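Local coordinates for protein murein peptide amidase A (Escherichia coli O157:H7, PDB 5HXD) that probably hydrolyses the gamma-D-glutamyl-diaminopimelate amide bond of the murein tripeptide, acting as a zinc-dependent M14-family peptidase in cell-wall peptide breakdown, at residues 29-34 and 145-150; 64-69 and 230-235; 169-174 and 205-210. All coordinates share one frame; numbering follows the deposited sequence.

Contact 1: residues 29-34 and 145-150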
loop_
_atom_site.group_PDB
_atom_site.type_symbol
_atom_site.label_atom_id
_atom_site.label_comp_id
_atom_site.label_asym_id
_atom_site.label_seq_id
_atom_site.Cartn_x
_atom_site.Cartn_y
_atom_site.Cartn_z
ATOM N N LEU A 29 8.202 -12.462 2.516
ATOM C CA LEU A 29 7.865 -12.378 1.107
ATOM C C LEU A 29 6.871 -13.508 0.810
ATOM O O LEU A 29 7.155 -14.671 1.031
ATOM C CB LEU A 29 9.130 -12.442 0.257
ATOM C CG LEU A 29 10.057 -11.238 0.540
ATOM C CD1 LEU A 29 11.449 -11.457 -0.005
ATOM C CD2 LEU A 29 9.476 -9.941 -0.020
ATOM N N ILE A 30 5.677 -13.131 0.370
ATOM C CA ILE A 30 4.535 -14.033 0.283
ATOM C C ILE A 30 4.183 -14.309 -1.177
ATOM O O ILE A 30 4.189 -13.391 -1.996
ATOM C CB ILE A 30 3.298 -13.428 1.019
ATOM C CG1 ILE A 30 3.649 -13.126 2.476
ATOM C CG2 ILE A 30 2.104 -14.350 0.951
ATOM C CD1 ILE A 30 2.677 -12.159 3.185
ATOM N N TRP A 31 3.890 -15.563 -1.508
ATOM C CA TRP A 31 3.370 -15.867 -2.837
ATOM C C TRP A 31 2.309 -16.940 -2.809
ATOM O O TRP A 31 2.162 -17.691 -1.842
ATOM C CB TRP A 31 4.482 -16.283 -3.805
ATOM C CG TRP A 31 5.101 -17.607 -3.519
ATOM C CD1 TRP A 31 5.765 -17.975 -2.381
ATOM C CD2 TRP A 31 5.147 -18.746 -4.396
ATOM N NE1 TRP A 31 6.219 -19.268 -2.496
ATOM C CE2 TRP A 31 5.851 -19.764 -3.719
ATOM C CE3 TRP A 31 4.663 -18.996 -5.681
ATOM C CZ2 TRP A 31 6.081 -21.019 -4.290
ATOM C CZ3 TRP A 31 4.899 -20.240 -6.253
ATOM C CH2 TRP A 31 5.598 -21.239 -5.555
ATOM N N PHE A 32 1.583 -17.001 -3.914
ATOM C CA PHE A 32 0.394 -17.809 -4.012
ATOM C C PHE A 32 0.544 -18.735 -5.188
ATOM O O PHE A 32 0.107 -18.393 -6.280
ATOM C CB PHE A 32 -0.834 -16.913 -4.177
ATOM C CG PHE A 32 -1.033 -15.955 -3.038
ATOM C CD1 PHE A 32 -1.839 -16.290 -1.973
ATOM C CD2 PHE A 32 -0.395 -14.730 -3.025
ATOM C CE1 PHE A 32 -2.010 -15.424 -0.917
ATOM C CE2 PHE A 32 -0.570 -13.853 -1.971
ATOM C CZ PHE A 32 -1.377 -14.205 -0.918
ATOM N N PRO A 33 1.186 -19.897 -4.974
ATOM C CA PRO A 33 1.431 -20.876 -6.047
ATOM C C PRO A 33 0.135 -21.337 -6.706
ATOM O O PRO A 33 -0.866 -21.560 -6.006
ATOM C CB PRO A 33 2.131 -22.048 -5.325
ATOM C CG PRO A 33 1.890 -21.838 -3.891
ATOM C CD PRO A 33 1.706 -20.359 -3.676
ATOM N N ALA A 34 0.153 -21.456 -8.035
ATOM C CA ALA A 34 -1.022 -21.881 -8.797
ATOM C C ALA A 34 -1.383 -23.273 -8.352
ATOM O O ALA A 34 -0.491 -24.100 -8.129
ATOM C CB ALA A 34 -0.765 -21.832 -10.299
ATOM N N ILE A 145 11.706 -17.302 -9.325
ATOM C CA ILE A 145 11.470 -17.464 -10.758
ATOM C C ILE A 145 12.385 -18.546 -11.380
ATOM O O ILE A 145 12.059 -19.103 -12.423
ATOM C CB ILE A 145 11.619 -16.091 -11.494
ATOM C CG1 ILE A 145 10.661 -15.080 -10.867
ATOM C CG2 ILE A 145 11.303 -16.203 -12.982
ATOM C CD1 ILE A 145 10.668 -13.705 -11.507
ATOM N N HIS A 146 13.502 -18.867 -10.724
ATOM C CA HIS A 146 14.345 -19.996 -11.145
ATOM C C HIS A 146 13.731 -21.316 -10.707
ATOM O O HIS A 146 13.630 -22.249 -11.500
ATOM C CB HIS A 146 15.763 -19.881 -10.584
ATOM C CG HIS A 146 16.702 -19.097 -11.457
ATOM N ND1 HIS A 146 17.102 -17.820 -11.152
ATOM C CD2 HIS A 146 17.310 -19.427 -12.621
ATOM C CE1 HIS A 146 17.927 -17.383 -12.099
ATOM N NE2 HIS A 146 18.065 -18.336 -12.994
ATOM N N ARG A 147 13.311 -21.387 -9.448
ATOM C CA ARG A 147 12.648 -22.577 -8.910
ATOM C C ARG A 147 11.421 -22.987 -9.757
ATOM O O ARG A 147 11.325 -24.136 -10.211
ATOM C CB ARG A 147 12.235 -22.331 -7.450
ATOM C CG ARG A 147 11.658 -23.551 -6.698
ATOM C CD ARG A 147 10.816 -23.130 -5.458
ATOM N NE ARG A 147 11.523 -22.163 -4.618
ATOM C CZ ARG A 147 10.919 -21.314 -3.780
ATOM N NH1 ARG A 147 9.591 -21.329 -3.692
ATOM N NH2 ARG A 147 11.624 -20.445 -3.037
ATOM N N ILE A 148 10.506 -22.040 -9.990
ATOM C CA ILE A 148 9.213 -22.366 -10.600
ATOM C C ILE A 148 9.202 -22.378 -12.129
ATOM O O ILE A 148 8.315 -23.003 -12.726
ATOM C CB ILE A 148 8.101 -21.387 -10.137
ATOM C CG1 ILE A 148 8.368 -19.977 -10.663
ATOM C CG2 ILE A 148 7.960 -21.399 -8.629
ATOM C CD1 ILE A 148 7.120 -19.210 -10.953
ATOM N N GLN A 149 10.167 -21.688 -12.745
ATOM C CA GLN A 149 10.274 -21.527 -14.211
ATOM C C GLN A 149 8.955 -21.174 -14.916
ATOM O O GLN A 149 8.389 -22.001 -15.651
ATOM C CB GLN A 149 10.831 -22.799 -14.854
ATOM C CG GLN A 149 12.146 -23.296 -14.300
ATOM C CD GLN A 149 12.400 -24.752 -14.681
ATOM O OE1 GLN A 149 11.561 -25.396 -15.331
ATOM N NE2 GLN A 149 13.549 -25.279 -14.277
ATOM N N PRO A 150 8.464 -19.950 -14.715
ATOM C CA PRO A 150 7.156 -19.588 -15.275
ATOM C C PRO A 150 7.149 -19.496 -16.797
ATOM O O PRO A 150 8.208 -19.324 -17.396
ATOM C CB PRO A 150 6.879 -18.215 -14.654
ATOM C CG PRO A 150 8.233 -17.658 -14.394
ATOM C CD PRO A 150 9.085 -18.830 -13.997
HETATM O O HOH W 1 8.040 -21.269 -1.486
#
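Trp31 brings the six-membered half of its indole up to the last turn of helix 136-148, where it overlaps the CG2 branch of Ile148 and the head of Arg147, both approaching obliquely. CH2 of Trp31 lies 3.9 Å from the CG2 methyl of Ile148, and CZ3 of the same ring is almost as near. The two side chains lie side by side and head opposite ways, and it is the beta-branch methyl of the isoleucine that does the touching. NH1 of Arg147 comes to 3.6 Å from CZ2 of Trp31. The guanidinium turns its edge to that carbon, with its plane 63° from the indole, so the two flat groups are not stacked. The arginine chain bends at chi3 (-49°) on its way to the ring. On the tryptophan side, CG sits between the backbone N and the carbonyl carbon (chi1 69°), and from there the indole extends to the helix; Pro33 CD covers part of one indole face near its rim.

Strand 28-31 pairs with 18-22 in a small antiparallel sheet, and Trp31 joins it to the helix, touching Leu144 as well. Val76 of strand 74-76, at the margin of the central sheet, also packs on the indole.

A water in the indole plane accepts the N-H of Trp31 NE1 at 2.9 Å and takes a second, weak bond from NH1 of Arg147. No direct hydrogen bond links the segments: the apolar pair is buried or partly so, the buried indole N-H is satisfied by water, and the charge belongs to an exposed arginine.

Contact 2: residues 64-69 and 230-235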
loop_
_atom_site.group_PDB
_atom_site.type_symbol
_atom_site.label_atom_id
_atom_site.label_comp_id
_atom_site.label_asym_id
_atom_site.label_seq_id
_atom_site.Cartn_x
_atom_site.Cartn_y
_atom_site.Cartn_z
ATOM N N ARG A 64 -8.839 -13.043 -4.331
ATOM C CA ARG A 64 -9.816 -13.355 -3.278
ATOM C C ARG A 64 -11.236 -13.519 -3.842
ATOM O O ARG A 64 -12.156 -13.901 -3.111
ATOM C CB ARG A 64 -9.807 -12.256 -2.183
ATOM C CG ARG A 64 -8.647 -12.359 -1.176
ATOM C CD ARG A 64 -8.669 -11.285 -0.074
ATOM N NE ARG A 64 -8.364 -9.945 -0.591
ATOM C CZ ARG A 64 -9.223 -8.928 -0.623
ATOM N NH1 ARG A 64 -10.451 -9.080 -0.154
ATOM N NH2 ARG A 64 -8.852 -7.759 -1.134
ATOM N N THR A 65 -11.407 -13.227 -5.133
ATOM C CA THR A 65 -12.717 -13.264 -5.797
ATOM C C THR A 65 -12.909 -14.504 -6.656
ATOM O O THR A 65 -13.787 -15.322 -6.385
ATOM C CB THR A 65 -12.925 -12.034 -6.693
ATOM O OG1 THR A 65 -13.061 -10.870 -5.872
ATOM C CG2 THR A 65 -14.174 -12.189 -7.556
ATOM N N LEU A 66 -12.091 -14.618 -7.703
ATOM C CA LEU A 66 -12.100 -15.757 -8.617
ATOM C C LEU A 66 -12.115 -17.075 -7.841
ATOM O O LEU A 66 -11.501 -17.183 -6.782
ATOM C CB LEU A 66 -10.888 -15.692 -9.558
ATOM C CG LEU A 66 -10.735 -16.875 -10.540
ATOM C CD1 LEU A 66 -11.973 -17.028 -11.433
ATOM C CD2 LEU A 66 -9.444 -16.778 -11.368
ATOM N N THR A 67 -12.852 -18.062 -8.348
ATOM C CA THR A 67 -12.960 -19.335 -7.653
ATOM C C THR A 67 -11.625 -20.043 -7.798
ATOM O O THR A 67 -11.089 -20.112 -8.899
ATOM C CB THR A 67 -14.108 -20.184 -8.202
ATOM O OG1 THR A 67 -15.284 -19.368 -8.301
ATOM C CG2 THR A 67 -14.386 -21.376 -7.285
ATOM N N PRO A 68 -11.061 -20.521 -6.673
ATOM C CA PRO A 68 -9.675 -21.009 -6.607
ATOM C C PRO A 68 -9.316 -22.058 -7.658
ATOM O O PRO A 68 -8.250 -21.925 -8.275
ATOM C CB PRO A 68 -9.582 -21.595 -5.195
ATOM C CG PRO A 68 -10.505 -20.791 -4.417
ATOM C CD PRO A 68 -11.653 -20.416 -5.330
ATOM N N SER A 69 -10.177 -23.058 -7.864
ATOM C CA SER A 69 -9.918 -24.148 -8.825
ATOM C C SER A 69 -9.468 -23.649 -10.196
ATOM O O SER A 69 -8.642 -24.288 -10.849
ATOM C CB SER A 69 -11.170 -25.022 -9.006
ATOM O OG SER A 69 -11.910 -25.163 -7.803
ATOM N N LEU A 230 -7.482 -12.606 -15.988
ATOM C CA LEU A 230 -6.041 -12.779 -16.171
ATOM C C LEU A 230 -5.494 -13.941 -15.345
ATOM O O LEU A 230 -4.567 -14.637 -15.771
ATOM C CB LEU A 230 -5.295 -11.494 -15.807
ATOM C CG LEU A 230 -3.772 -11.588 -15.943
ATOM C CD1 LEU A 230 -3.390 -12.064 -17.347
ATOM C CD2 LEU A 230 -3.110 -10.257 -15.617
ATOM N N LEU A 231 -6.071 -14.152 -14.163
ATOM C CA LEU A 231 -5.674 -15.280 -13.313
ATOM C C LEU A 231 -5.994 -16.633 -13.969
ATOM O O LEU A 231 -5.427 -17.652 -13.586
ATOM C CB LEU A 231 -6.349 -15.188 -11.936
ATOM C CG LEU A 231 -6.073 -13.911 -11.119
ATOM C CD1 LEU A 231 -7.138 -13.661 -10.067
ATOM C CD2 LEU A 231 -4.716 -13.955 -10.459
ATOM N N ARG A 232 -6.889 -16.635 -14.956
ATOM C CA ARG A 232 -7.297 -17.871 -15.634
ATOM C C ARG A 232 -7.068 -17.822 -17.147
ATOM O O ARG A 232 -7.733 -18.528 -17.893
ATOM C CB ARG A 232 -8.780 -18.161 -15.360
ATOM C CG ARG A 232 -9.716 -17.032 -15.803
ATOM C CD ARG A 232 -11.192 -17.421 -15.724
ATOM N NE ARG A 232 -12.051 -16.436 -16.388
ATOM C CZ ARG A 232 -13.369 -16.564 -16.528
ATOM N NH1 ARG A 232 -13.978 -17.635 -16.042
ATOM N NH2 ARG A 232 -14.079 -15.622 -17.146
ATOM N N TRP A 233 -6.139 -16.982 -17.591
ATOM C CA TRP A 233 -5.950 -16.720 -19.011
ATOM C C TRP A 233 -5.243 -17.861 -19.723
ATOM O O TRP A 233 -4.247 -18.381 -19.230
ATOM C CB TRP A 233 -5.158 -15.430 -19.219
ATOM C CG TRP A 233 -4.845 -15.101 -20.681
ATOM C CD1 TRP A 233 -5.571 -14.292 -21.506
ATOM C CD2 TRP A 233 -3.728 -15.560 -21.472
ATOM N NE1 TRP A 233 -4.987 -14.220 -22.753
ATOM C CE2 TRP A 233 -3.838 -14.996 -22.756
ATOM C CE3 TRP A 233 -2.633 -16.411 -21.219
ATOM C CZ2 TRP A 233 -2.926 -15.228 -23.783
ATOM C CZ3 TRP A 233 -1.715 -16.643 -22.237
ATOM C CH2 TRP A 233 -1.867 -16.053 -23.500
ATOM N N HIS A 234 -5.760 -18.239 -20.889
ATOM C CA HIS A 234 -5.074 -19.183 -21.775
ATOM C C HIS A 234 -5.160 -18.665 -23.208
ATOM O O HIS A 234 -6.043 -17.856 -23.519
ATOM C CB HIS A 234 -5.661 -20.605 -21.662
ATOM C CG HIS A 234 -7.125 -20.685 -21.915
ATOM N ND1 HIS A 234 -8.060 -20.871 -20.894
ATOM C CD2 HIS A 234 -7.860 -20.629 -23.049
ATOM C CE1 HIS A 234 -9.261 -20.914 -21.395
ATOM N NE2 HIS A 234 -9.178 -20.764 -22.720
ATOM N N PRO A 235 -4.224 -19.099 -24.080
ATOM C CA PRO A 235 -4.258 -18.621 -25.469
ATOM C C PRO A 235 -5.502 -19.105 -26.226
ATOM O O PRO A 235 -6.231 -19.963 -25.723
ATOM C CB PRO A 235 -2.964 -19.184 -26.067
ATOM C CG PRO A 235 -2.530 -20.270 -25.132
ATOM C CD PRO A 235 -3.010 -19.886 -23.792
#
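Two chain segments that have just left their helices meet here. Residues 64-69 run off the end of helix 53-65, open out at Leu66 (phi/psi -47°/142°) and curl into a 3-10 segment at Pro68. Residues 230-235 follow helix 224-230 through a type I beta turn from Leu230 to Trp233, closed by a weak bond from Trp233 N to Leu230 O. The backbones come nearest at Leu66 and Leu231, whose CA atoms are 8.0 Å apart, and no hydrogen bond crosses between the segments; side chains alone bridge them.

Leu66 does most of the bridging. Its CG stands anti to the backbone N (chi1 177°), and the CD2 methyl is the branch that arrives at the turn. CD2 of Leu66 lies 3.5 Å from CB of Leu231 and 4.1 Å from CD1 of Leu231. The methyl therefore rests beside the root of the opposing leucine, each side chain passing alongside the other on a reverse heading. Leu231 also packs on Leu59 and Ala62 of helix 53-65. At the margin, CD2 of Leu66 is 4.3 Å from CB of Arg232; the arginine contributes this aliphatic base, and its NH2 makes a weak hydrogen bond to Asn229 OD1.

Polar links run to other parts of the same chain: backbone hydrogen bonds join Thr67 to Val3 and Leu231 to Arg72. Thr65 and Arg64 pack on Trp115 and Leu88 of the second subunit, so the helix end by this contact also reaches the dimer interface.

Between the segments the chemistry is purely apolar. Packing of two buried leucines, with the base of Arg232 beside them, joins the segments directly, and no directional bond between the two fixes their mutual orientation.

Contact 3: residues 169-174 and 205-210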
loop_
_atom_site.group_PDB
_atom_site.type_symbol
_atom_site.label_atom_id
_atom_site.label_comp_id
_atom_site.label_asym_id
_atom_site.label_seq_id
_atom_site.Cartn_x
_atom_site.Cartn_y
_atom_site.Cartn_z
ATOM N N SER A 169 2.686 -9.669 -28.240
ATOM C CA SER A 169 2.120 -11.006 -28.387
ATOM C C SER A 169 0.615 -11.034 -28.118
ATOM O O SER A 169 -0.033 -9.993 -28.064
ATOM C CB SER A 169 2.830 -11.975 -27.451
ATOM O OG SER A 169 2.651 -11.562 -26.108
ATOM N N GLU A 170 0.066 -12.230 -27.936
ATOM C CA GLU A 170 -1.369 -12.385 -27.707
ATOM C C GLU A 170 -1.813 -11.848 -26.339
ATOM O O GLU A 170 -2.797 -11.094 -26.219
ATOM C CB GLU A 170 -1.757 -13.859 -27.838
ATOM C CG GLU A 170 -3.241 -14.128 -27.666
ATOM C CD GLU A 170 -3.579 -15.594 -27.803
ATOM O OE1 GLU A 170 -2.655 -16.380 -28.098
ATOM O OE2 GLU A 170 -4.761 -15.960 -27.609
ATOM N N LEU A 171 -1.082 -12.266 -25.312
ATOM C CA LEU A 171 -1.349 -11.868 -23.945
ATOM C C LEU A 171 -1.273 -10.349 -23.843
ATOM O O LEU A 171 -2.082 -9.713 -23.166
ATOM C CB LEU A 171 -0.349 -12.547 -23.011
ATOM C CG LEU A 171 -0.537 -12.443 -21.505
ATOM C CD1 LEU A 171 -2.005 -12.560 -21.142
ATOM C CD2 LEU A 171 0.264 -13.545 -20.853
ATOM N N GLY A 172 -0.312 -9.782 -24.563
ATOM C CA GLY A 172 -0.136 -8.345 -24.617
ATOM C C GLY A 172 -1.327 -7.631 -25.225
ATOM O O GLY A 172 -1.713 -6.548 -24.764
ATOM N N GLU A 173 -1.908 -8.231 -26.263
ATOM C CA GLU A 173 -3.084 -7.660 -26.916
ATOM C C GLU A 173 -4.355 -8.019 -26.146
ATOM O O GLU A 173 -5.319 -7.258 -26.150
ATOM C CB GLU A 173 -3.165 -8.119 -28.380
ATOM C CG GLU A 173 -1.985 -7.594 -29.196
ATOM C CD GLU A 173 -2.029 -7.933 -30.669
ATOM O OE1 GLU A 173 -1.839 -9.122 -31.034
ATOM O OE2 GLU A 173 -2.225 -6.986 -31.461
ATOM N N TRP A 174 -4.349 -9.162 -25.471
ATOM C CA TRP A 174 -5.425 -9.471 -24.549
ATOM C C TRP A 174 -5.465 -8.433 -23.442
ATOM O O TRP A 174 -6.523 -7.876 -23.139
ATOM C CB TRP A 174 -5.265 -10.860 -23.937
ATOM C CG TRP A 174 -6.419 -11.178 -23.046
ATOM C CD1 TRP A 174 -7.598 -11.744 -23.415
ATOM C CD2 TRP A 174 -6.522 -10.917 -21.638
ATOM N NE1 TRP A 174 -8.431 -11.859 -22.329
ATOM C CE2 TRP A 174 -7.795 -11.358 -21.224
ATOM C CE3 TRP A 174 -5.666 -10.353 -20.687
ATOM C CZ2 TRP A 174 -8.232 -11.255 -19.899
ATOM C CZ3 TRP A 174 -6.105 -10.248 -19.365
ATOM C CH2 TRP A 174 -7.374 -10.700 -18.986
ATOM N N HIS A 205 9.664 -14.078 -20.992
ATOM C CA HIS A 205 8.752 -13.025 -21.441
ATOM C C HIS A 205 8.153 -12.258 -20.267
ATOM O O HIS A 205 7.343 -12.814 -19.516
ATOM C CB HIS A 205 7.624 -13.603 -22.297
ATOM C CG HIS A 205 6.720 -12.565 -22.894
ATOM N ND1 HIS A 205 5.392 -12.811 -23.180
ATOM C CD2 HIS A 205 6.948 -11.283 -23.262
ATOM C CE1 HIS A 205 4.841 -11.725 -23.690
ATOM N NE2 HIS A 205 5.764 -10.782 -23.758
ATOM N N CYS A 206 8.560 -10.988 -20.122
ATOM C CA CYS A 206 8.006 -10.060 -19.130
ATOM C C CYS A 206 7.168 -8.961 -19.807
ATOM O O CYS A 206 7.554 -8.390 -20.843
ATOM C CB CYS A 206 9.117 -9.416 -18.281
ATOM S SG CYS A 206 8.545 -8.172 -17.024
ATOM N N ILE A 207 6.013 -8.689 -19.209
ATOM C CA ILE A 207 5.106 -7.660 -19.664
ATOM C C ILE A 207 4.850 -6.750 -18.487
ATOM O O ILE A 207 4.422 -7.225 -17.433
ATOM C CB ILE A 207 3.755 -8.239 -20.145
ATOM C CG1 ILE A 207 3.877 -8.906 -21.506
ATOM C CG2 ILE A 207 2.701 -7.152 -20.234
ATOM C CD1 ILE A 207 2.542 -9.456 -22.005
ATOM N N THR A 208 5.102 -5.456 -18.628
ATOM C CA THR A 208 4.671 -4.562 -17.561
ATOM C C THR A 208 3.323 -3.943 -17.943
ATOM O O THR A 208 3.162 -3.346 -19.013
ATOM C CB THR A 208 5.715 -3.468 -17.240
ATOM O OG1 THR A 208 6.045 -2.743 -18.426
ATOM C CG2 THR A 208 6.975 -4.096 -16.677
ATOM N N ALA A 209 2.346 -4.151 -17.069
ATOM C CA ALA A 209 1.033 -3.563 -17.215
ATOM C C ALA A 209 0.920 -2.348 -16.305
ATOM O O ALA A 209 0.760 -2.507 -15.088
ATOM C CB ALA A 209 -0.050 -4.585 -16.874
ATOM N N GLU A 210 0.995 -1.142 -16.873
ATOM C CA GLU A 210 0.893 0.089 -16.068
ATOM C C GLU A 210 -0.547 0.581 -15.932
ATOM O O GLU A 210 -1.160 1.017 -16.906
ATOM C CB GLU A 210 1.745 1.199 -16.670
ATOM C CG GLU A 210 3.210 0.891 -16.719
ATOM C CD GLU A 210 3.958 1.597 -15.639
ATOM O OE1 GLU A 210 3.298 2.056 -14.685
ATOM O OE2 GLU A 210 5.198 1.710 -15.750
#
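Ile207, His205 and Ser169 carry this helix-on-sheet contact in the mixed alpha/beta fold of the zinc carboxypeptidase family: strand 206-210 of the central sheet lies against the first turn of helix 170-178. Ile207 points from the strand to the helix with its CG1 arm extended (chi2 -179°), which places CD1 over the backbone of Gly172, 3.8 Å from Gly172 N. Leu171 flanks the same methyl, its CG 4.3 Å from CD1 of Ile207.

Two residues before Ile207, at His205, the contact passes to polar side chains. Ser169 occupies the N-cap position of the helix, and the His205 ring reaches to its hydroxyl without a hydrogen bond between them. Asp165 joins the pair instead: OD1 of Asp165 is hydrogen-bonded to His205 NE2 and OD2 to Ser169 OG, so one carboxylate positions both groups.

The far end of the strand carries Glu210, predicted to be the catalytic proton donor/acceptor, whose side chain points off the opposite side from Ile207. The Ile207 side chain is about 13 Å from the zinc ion, too far to touch it. Where Ser169 and His205 meet, OG of Ser169 stands 3.3 Å from CE1 of His205, oblique to the ring.

Overall arrangement
Contact 2 and contact 3 are buried, whereas contact 1 is only partly so and reaches the surface through an arginine. Their chemistry follows: a water-bridged arginine and indole in contact 1, leucine packing in contact 2, and in contact 3 an isoleucine on a helix backbone beside a serine and histidine that share an aspartate. Contacts 2 and 3 touch directly, Trp233 packing edge-to-face on Trp174 and also against Leu171, so helix 170-178 touches both the C-terminal turn and, through contact 3, the central sheet. Contact 1 touches neither, its nearest atoms about 7 Å from each. Segments of contacts 1 and 2 also meet the second subunit; contact 3 lies nearer the catalytic centre.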